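Local coordinates for flagellar basal body rod modification protein (Helicobacter pylori 26695, PDB 4ZZF), which is probably required for assembly of the flagellar hook, perhaps as a scaffolding cap protein, and is represented here by a truncated fragment including its Ig-like domain, at residues M5-V14 with L132-P143; Y88-L96 with Q102-R110. One frame throughout, in Å; residues are numbered along the deposited sequence.

Contact 1: M5-V14 with L132-P143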
# COMPACT_ATOMS: atom_id res chain seq x y z
N MET A 5 1.12 -7.03 1.99
CA MET A 5 1.89 -7.45 3.16
C MET A 5 3.36 -7.07 3.06
O MET A 5 4.04 -6.91 4.08
CB MET A 5 1.77 -8.96 3.35
CG MET A 5 0.34 -9.40 3.59
SD MET A 5 0.06 -11.15 3.23
CE MET A 5 -1.62 -11.34 3.81
N ILE A 6 3.84 -6.93 1.83
CA ILE A 6 5.23 -6.59 1.62
C ILE A 6 5.57 -5.29 2.35
O ILE A 6 4.86 -4.31 2.21
CB ILE A 6 5.55 -6.44 0.14
CG1 ILE A 6 5.43 -7.80 -0.57
CG2 ILE A 6 6.94 -5.84 -0.06
CD1 ILE A 6 5.44 -7.67 -2.06
N GLY A 7 6.63 -5.32 3.15
CA GLY A 7 7.04 -4.17 3.92
C GLY A 7 6.39 -4.10 5.29
O GLY A 7 6.74 -3.24 6.09
N LYS A 8 5.44 -4.98 5.56
CA LYS A 8 4.82 -5.03 6.88
C LYS A 8 5.63 -5.96 7.76
O LYS A 8 6.41 -6.78 7.26
CB LYS A 8 3.36 -5.52 6.82
CG LYS A 8 2.42 -4.72 5.89
CD LYS A 8 2.24 -3.28 6.37
CE LYS A 8 1.12 -2.57 5.62
NZ LYS A 8 1.32 -2.57 4.14
N ILE A 9 5.46 -5.84 9.07
CA ILE A 9 5.92 -6.87 9.98
C ILE A 9 4.81 -7.88 10.08
O ILE A 9 3.64 -7.51 10.24
CB ILE A 9 6.28 -6.33 11.38
CG1 ILE A 9 7.26 -5.16 11.27
CG2 ILE A 9 6.84 -7.46 12.28
CD1 ILE A 9 8.67 -5.58 10.99
N ALA A 10 5.17 -9.15 9.94
CA ALA A 10 4.20 -10.24 10.10
C ALA A 10 4.55 -11.05 11.35
O ALA A 10 5.72 -11.30 11.62
CB ALA A 10 4.19 -11.13 8.87
N GLU A 11 3.52 -11.38 12.12
CA GLU A 11 3.63 -12.38 13.18
C GLU A 11 3.02 -13.67 12.60
O GLU A 11 1.90 -13.63 12.11
CB GLU A 11 2.87 -11.93 14.45
CG GLU A 11 3.28 -10.59 15.04
CD GLU A 11 4.54 -10.69 15.89
OE1 GLU A 11 4.90 -11.81 16.32
OE2 GLU A 11 5.20 -9.65 16.10
N THR A 12 3.73 -14.78 12.63
CA THR A 12 3.13 -16.04 12.16
C THR A 12 2.98 -17.06 13.29
O THR A 12 3.56 -16.88 14.36
CB THR A 12 3.95 -16.69 11.03
OG1 THR A 12 5.07 -17.37 11.59
CG2 THR A 12 4.41 -15.67 10.03
N ASP A 13 2.22 -18.13 13.05
CA ASP A 13 2.06 -19.16 14.07
C ASP A 13 3.21 -20.19 14.06
O ASP A 13 3.12 -21.22 14.71
CB ASP A 13 0.70 -19.88 13.93
CG ASP A 13 0.51 -20.55 12.57
OD1 ASP A 13 1.51 -20.88 11.89
OD2 ASP A 13 -0.65 -20.76 12.16
N VAL A 14 4.26 -19.92 13.30
CA VAL A 14 5.47 -20.74 13.35
C VAL A 14 6.42 -20.18 14.40
O VAL A 14 7.02 -19.13 14.19
CB VAL A 14 6.19 -20.77 11.99
CG1 VAL A 14 7.53 -21.48 12.11
CG2 VAL A 14 5.29 -21.41 10.94
N LEU A 132 7.16 -18.81 4.19
CA LEU A 132 6.00 -19.30 4.93
C LEU A 132 4.70 -19.01 4.20
O LEU A 132 4.56 -17.97 3.56
CB LEU A 132 5.97 -18.68 6.33
CG LEU A 132 7.16 -18.97 7.25
CD1 LEU A 132 7.07 -18.11 8.49
CD2 LEU A 132 7.21 -20.45 7.62
N PRO A 133 3.73 -19.92 4.32
CA PRO A 133 2.41 -19.75 3.72
C PRO A 133 1.67 -18.60 4.36
O PRO A 133 1.84 -18.37 5.56
CB PRO A 133 1.69 -21.07 4.04
CG PRO A 133 2.73 -22.00 4.53
CD PRO A 133 3.84 -21.17 5.09
N ILE A 134 0.85 -17.91 3.58
CA ILE A 134 0.02 -16.80 4.03
C ILE A 134 -0.84 -17.12 5.24
O ILE A 134 -1.00 -16.28 6.13
CB ILE A 134 -0.91 -16.34 2.90
CG1 ILE A 134 -0.09 -15.65 1.84
CG2 ILE A 134 -1.95 -15.35 3.41
CD1 ILE A 134 0.52 -14.40 2.33
N ASP A 135 -1.39 -18.33 5.28
CA ASP A 135 -2.33 -18.67 6.34
C ASP A 135 -1.62 -18.95 7.65
O ASP A 135 -2.25 -19.13 8.67
CB ASP A 135 -3.19 -19.87 5.93
CG ASP A 135 -2.37 -20.99 5.30
OD1 ASP A 135 -1.89 -21.88 6.04
OD2 ASP A 135 -2.19 -20.96 4.05
N SER A 136 -0.29 -18.96 7.62
CA SER A 136 0.43 -19.06 8.88
C SER A 136 0.49 -17.69 9.57
O SER A 136 0.83 -17.60 10.73
CB SER A 136 1.84 -19.60 8.67
OG SER A 136 2.72 -18.57 8.28
N ALA A 137 0.12 -16.63 8.85
CA ALA A 137 0.22 -15.28 9.40
C ALA A 137 -0.97 -14.95 10.29
O ALA A 137 -2.11 -15.06 9.86
CB ALA A 137 0.34 -14.27 8.30
N ILE A 138 -0.69 -14.52 11.52
CA ILE A 138 -1.76 -14.20 12.46
C ILE A 138 -1.94 -12.69 12.68
O ILE A 138 -3.00 -12.26 13.16
CB ILE A 138 -1.55 -14.88 13.82
CG1 ILE A 138 -0.24 -14.41 14.48
CG2 ILE A 138 -1.60 -16.40 13.68
CD1 ILE A 138 0.18 -15.30 15.68
N GLU A 139 -0.94 -11.89 12.34
CA GLU A 139 -1.02 -10.44 12.53
C GLU A 139 -0.06 -9.68 11.63
O GLU A 139 1.04 -10.16 11.38
CB GLU A 139 -0.73 -10.07 13.99
CG GLU A 139 -1.14 -8.65 14.30
CD GLU A 139 -0.86 -8.21 15.72
OE1 GLU A 139 -0.11 -8.90 16.45
OE2 GLU A 139 -1.42 -7.16 16.10
N PHE A 140 -0.48 -8.51 11.14
CA PHE A 140 0.43 -7.60 10.43
C PHE A 140 0.37 -6.18 10.98
O PHE A 140 -0.70 -5.70 11.36
CB PHE A 140 0.11 -7.52 8.93
CG PHE A 140 0.23 -8.82 8.19
CD1 PHE A 140 -0.83 -9.71 8.15
CD2 PHE A 140 1.39 -9.13 7.49
CE1 PHE A 140 -0.73 -10.90 7.44
CE2 PHE A 140 1.51 -10.31 6.80
CZ PHE A 140 0.45 -11.19 6.76
N TYR A 141 1.52 -5.51 10.99
CA TYR A 141 1.59 -4.10 11.36
C TYR A 141 2.81 -3.44 10.70
O TYR A 141 3.67 -4.12 10.12
CB TYR A 141 1.63 -3.93 12.89
CG TYR A 141 2.65 -4.78 13.60
CD1 TYR A 141 3.96 -4.32 13.80
CD2 TYR A 141 2.32 -6.04 14.08
CE1 TYR A 141 4.91 -5.10 14.47
CE2 TYR A 141 3.26 -6.83 14.75
CZ TYR A 141 4.55 -6.36 14.93
OH TYR A 141 5.48 -7.14 15.58
N GLN A 142 2.88 -2.11 10.76
CA GLN A 142 3.98 -1.38 10.15
C GLN A 142 5.20 -1.36 11.07
O GLN A 142 5.06 -1.28 12.29
CB GLN A 142 3.51 0.04 9.80
CG GLN A 142 3.04 0.16 8.34
CD GLN A 142 2.06 1.31 8.09
OE1 GLN A 142 1.76 2.12 8.98
NE2 GLN A 142 1.55 1.39 6.85
N PRO A 143 6.41 -1.47 10.47
CA PRO A 143 7.70 -1.45 11.16
C PRO A 143 7.86 -0.18 11.95
O PRO A 143 7.20 0.78 11.58
CB PRO A 143 8.72 -1.46 10.02
CG PRO A 143 8.01 -1.94 8.86
CD PRO A 143 6.57 -1.55 9.02
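Tyr141 carries its ring between its own backbone N and carbonyl carbon (chi1 50°), which lays one ring face against Ile9 CB, while Glu11 folds back at chi2 (-80°) to bring its carboxylate to the ring's phenol end. This pairing sits on an antiparallel two-strand sheet, 9-12 with 137-141, interrupted by a classic beta bulge. Tyr141 OH donates to the anti lone pair of Glu11 OE2 at 2.6 Å, with carboxylate and ring nearly coplanar. Glu11 is gripped further by salt bridges from Arg110 and Arg107, so its charge is probably well compensated despite nearby Glu139, whose OE2 bonds Ser115 of a second subunit. On the Ala10 side of the sheet, Met5 CG lies over a face of the Phe140 ring, 3.9 Å from its centroid, and SD continues obliquely past the ring to reach Ile134 CD1 at 3.4 Å. Ala10 CB approaches Phe140 CE2 obliquely. Strand 137-141 also pairs with the second subunit through Glu139 and Phe140, extending the sheet across the interface. At the bulge two residues, Ile138 and Glu139, stand against the single residue Glu11: its carbonyl O accepts a bond of 2.8 Å from Ile138 N and a weak one of 3.3 Å from Glu139 N.

Contact 2: Y88-L96 with Q102-R110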
# COMPACT_ATOMS: atom_id res chain seq x y z
N TYR A 88 12.04 -27.20 18.79
CA TYR A 88 12.50 -26.25 19.78
C TYR A 88 12.05 -24.82 19.48
O TYR A 88 12.25 -24.31 18.37
CB TYR A 88 14.01 -26.33 19.88
CG TYR A 88 14.43 -27.59 20.59
CD1 TYR A 88 14.51 -28.80 19.90
CD2 TYR A 88 14.70 -27.58 21.94
CE1 TYR A 88 14.88 -29.96 20.55
CE2 TYR A 88 15.06 -28.73 22.61
CZ TYR A 88 15.15 -29.92 21.91
OH TYR A 88 15.51 -31.06 22.59
N LYS A 89 11.43 -24.19 20.47
CA LYS A 89 11.05 -22.78 20.40
C LYS A 89 12.26 -21.87 20.62
O LYS A 89 12.99 -22.03 21.60
CB LYS A 89 9.97 -22.44 21.43
CG LYS A 89 8.74 -23.30 21.34
CD LYS A 89 7.80 -23.07 22.51
CE LYS A 89 6.61 -24.02 22.48
NZ LYS A 89 5.58 -23.70 23.52
N ILE A 90 12.46 -20.93 19.71
CA ILE A 90 13.58 -20.01 19.81
C ILE A 90 13.08 -18.57 19.93
O ILE A 90 12.27 -18.11 19.10
CB ILE A 90 14.52 -20.14 18.60
CG1 ILE A 90 15.03 -21.58 18.49
CG2 ILE A 90 15.68 -19.17 18.73
CD1 ILE A 90 15.94 -21.82 17.31
N LYS A 91 13.51 -17.89 20.99
CA LYS A 91 13.14 -16.51 21.30
C LYS A 91 14.40 -15.73 21.63
O LYS A 91 15.48 -16.31 21.78
CB LYS A 91 12.19 -16.41 22.49
CG LYS A 91 11.08 -17.41 22.49
CD LYS A 91 10.07 -17.10 23.59
CE LYS A 91 10.69 -17.10 24.97
NZ LYS A 91 9.61 -17.18 26.00
N ALA A 92 14.26 -14.41 21.77
CA ALA A 92 15.39 -13.58 22.14
C ALA A 92 14.92 -12.36 22.92
O ALA A 92 13.78 -11.91 22.79
CB ALA A 92 16.19 -13.15 20.91
N GLU A 93 15.82 -11.82 23.73
CA GLU A 93 15.58 -10.60 24.47
C GLU A 93 16.76 -9.69 24.23
O GLU A 93 17.89 -10.16 24.21
CB GLU A 93 15.41 -10.88 25.95
CG GLU A 93 14.09 -11.53 26.29
CD GLU A 93 13.77 -11.42 27.76
OE1 GLU A 93 14.68 -11.74 28.57
OE2 GLU A 93 12.65 -10.98 28.10
N TYR A 94 16.50 -8.40 24.05
CA TYR A 94 17.58 -7.45 23.80
C TYR A 94 17.12 -6.03 24.09
O TYR A 94 15.91 -5.77 24.14
CB TYR A 94 18.09 -7.58 22.36
CG TYR A 94 17.07 -7.10 21.34
CD1 TYR A 94 15.89 -7.80 21.11
CD2 TYR A 94 17.29 -5.94 20.61
CE1 TYR A 94 14.96 -7.36 20.19
CE2 TYR A 94 16.36 -5.50 19.68
CZ TYR A 94 15.20 -6.20 19.48
OH TYR A 94 14.26 -5.76 18.56
N ASN A 95 18.08 -5.14 24.33
CA ASN A 95 17.84 -3.72 24.58
C ASN A 95 16.93 -3.46 25.77
O ASN A 95 15.81 -3.00 25.61
CB ASN A 95 17.26 -3.06 23.33
CG ASN A 95 18.26 -3.00 22.20
OD1 ASN A 95 19.34 -3.57 22.31
ND2 ASN A 95 17.92 -2.32 21.11
N LEU A 96 17.42 -3.78 26.96
CA LEU A 96 16.69 -3.53 28.20
C LEU A 96 16.37 -2.05 28.32
O LEU A 96 17.25 -1.20 28.12
CB LEU A 96 17.52 -3.99 29.39
CG LEU A 96 17.09 -3.56 30.79
CD1 LEU A 96 15.79 -4.26 31.16
CD2 LEU A 96 18.18 -3.87 31.81
N GLN A 102 12.14 -3.56 31.20
CA GLN A 102 11.86 -4.70 30.32
C GLN A 102 12.67 -4.71 29.01
O GLN A 102 12.99 -3.66 28.46
CB GLN A 102 10.37 -4.72 29.99
CG GLN A 102 9.50 -5.05 31.19
CD GLN A 102 8.05 -5.18 30.81
OE1 GLN A 102 7.57 -4.52 29.87
NE2 GLN A 102 7.33 -6.06 31.51
N TYR A 103 12.97 -5.91 28.51
CA TYR A 103 13.65 -6.07 27.22
C TYR A 103 12.68 -6.06 26.04
O TYR A 103 11.55 -6.52 26.18
CB TYR A 103 14.41 -7.40 27.18
CG TYR A 103 15.64 -7.52 28.04
CD1 TYR A 103 15.55 -7.91 29.38
CD2 TYR A 103 16.90 -7.30 27.51
CE1 TYR A 103 16.68 -8.04 30.17
CE2 TYR A 103 18.04 -7.44 28.28
CZ TYR A 103 17.93 -7.80 29.61
OH TYR A 103 19.08 -7.94 30.35
N LEU A 104 13.12 -5.59 24.88
CA LEU A 104 12.41 -5.89 23.64
C LEU A 104 12.45 -7.39 23.39
O LEU A 104 13.35 -8.09 23.86
CB LEU A 104 13.03 -5.16 22.46
CG LEU A 104 13.04 -3.63 22.48
CD1 LEU A 104 13.63 -3.09 21.16
CD2 LEU A 104 11.62 -3.11 22.70
N GLN A 105 11.47 -7.91 22.65
CA GLN A 105 11.46 -9.33 22.35
C GLN A 105 11.39 -9.61 20.87
O GLN A 105 10.87 -8.81 20.10
CB GLN A 105 10.29 -10.00 23.04
CG GLN A 105 10.23 -9.66 24.51
CD GLN A 105 9.46 -10.69 25.28
OE1 GLN A 105 8.27 -10.91 25.04
NE2 GLN A 105 10.13 -11.35 26.22
N THR A 106 11.91 -10.76 20.48
CA THR A 106 11.66 -11.30 19.16
C THR A 106 11.73 -12.82 19.22
O THR A 106 11.96 -13.40 20.28
CB THR A 106 12.65 -10.74 18.11
OG1 THR A 106 12.20 -11.09 16.80
CG2 THR A 106 14.05 -11.28 18.35
N ARG A 107 11.49 -13.47 18.09
CA ARG A 107 11.33 -14.92 18.07
C ARG A 107 11.33 -15.34 16.63
O ARG A 107 11.12 -14.52 15.73
CB ARG A 107 10.01 -15.35 18.73
CG ARG A 107 8.79 -14.75 18.03
CD ARG A 107 7.52 -15.54 18.29
NE ARG A 107 6.32 -14.91 17.72
CZ ARG A 107 5.67 -15.36 16.65
NH1 ARG A 107 6.10 -16.44 16.00
NH2 ARG A 107 4.59 -14.73 16.22
N ILE A 108 11.59 -16.62 16.41
CA ILE A 108 11.43 -17.22 15.10
C ILE A 108 9.99 -17.04 14.58
O ILE A 108 9.03 -17.19 15.34
CB ILE A 108 11.78 -18.72 15.15
CG1 ILE A 108 13.29 -18.89 15.16
CG2 ILE A 108 11.19 -19.48 13.95
CD1 ILE A 108 13.71 -20.33 14.91
N GLY A 109 9.84 -16.73 13.30
CA GLY A 109 8.50 -16.70 12.71
C GLY A 109 7.81 -15.35 12.78
O GLY A 109 6.58 -15.26 12.70
N ARG A 110 8.59 -14.28 12.92
CA ARG A 110 8.07 -12.93 12.80
C ARG A 110 9.13 -12.05 12.16
O ARG A 110 10.31 -12.34 12.24
CB ARG A 110 7.65 -12.36 14.16
CG ARG A 110 8.83 -12.14 15.14
CD ARG A 110 8.41 -11.34 16.37
NE ARG A 110 8.01 -9.97 16.04
CZ ARG A 110 8.86 -8.96 15.90
NH1 ARG A 110 10.16 -9.17 16.06
NH2 ARG A 110 8.43 -7.75 15.59
O HOH W 1 11.73 -8.33 29.69
O HOH W 2 11.70 -6.54 18.92
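Backbone hydrogen bonds between Ala92 and Thr106 run both ways and set the register: Ala92 N gives to Thr106 O at 2.9 Å, from well above the carbonyl plane, and Thr106 N returns the bond to Ala92 O. Tyr94 N bonds Leu104 O, with only a weak reply from Leu104 N, and Ile108 N reaches Ile90 O beyond the last bridge.

Aromatic contacts gather near the turn. Leu104 CB sits over one face of Tyr94, 4.0 Å from the ring centroid, where chi1 of 69° swings the ring across toward strand 104-107. Leu96 CB covers a face of Tyr103 at 3.8 Å from its centroid, and Glu93 CB approaches the same residue at CB. These strands form a beta hairpin, 86-94 with 104-107, within a larger antiparallel sheet; strand 86-94 belongs to the FlgD Ig-like domain and also pairs with strand 43-47.

Apolar packing continues on the Ala92 and Thr106 side, where Ala92 CB meets Thr106 CG2 at 3.8 Å. Ile90 and Ile108 touch through their CD1 atoms, and both rest on Phe27 of strand 25-31.

Of the polar side-chain bonds, one lies on the other side: Gln105 NE2 donates to Glu93 OE2 at 3.2 Å, meeting its anti side somewhat out of the carboxylate plane. A water there links that same oxygen to Tyr103 N. Back on the face of Ala92 and Thr106, a second water joins Tyr94 OH to Gln105 O, 2.7 Å from each.

Overall arrangement
Nesting of one closed loop within another is easily followed in this chain. From the N terminus, residues 5-14 meet 132-143 almost at the other end, so contact 1 closes a loop of 117 residues containing the Ig-like sheet. Contact 2 lies wholly inside that loop and closes a far shorter one, five residues between its segments, as a hairpin; the two loops do not cross. Their centres are 16 Å apart, yet they touch where the chain leaves strand 104-107, through the two arginines there and a probable hydrogen bond from Thr12 OG1 to Gly109 O. Residues 107-110 thus tie the hairpin's five-strand sheet to contact 1, which joins the two-strand sheet to the end of strand 130-133, part of the three-strand sheet.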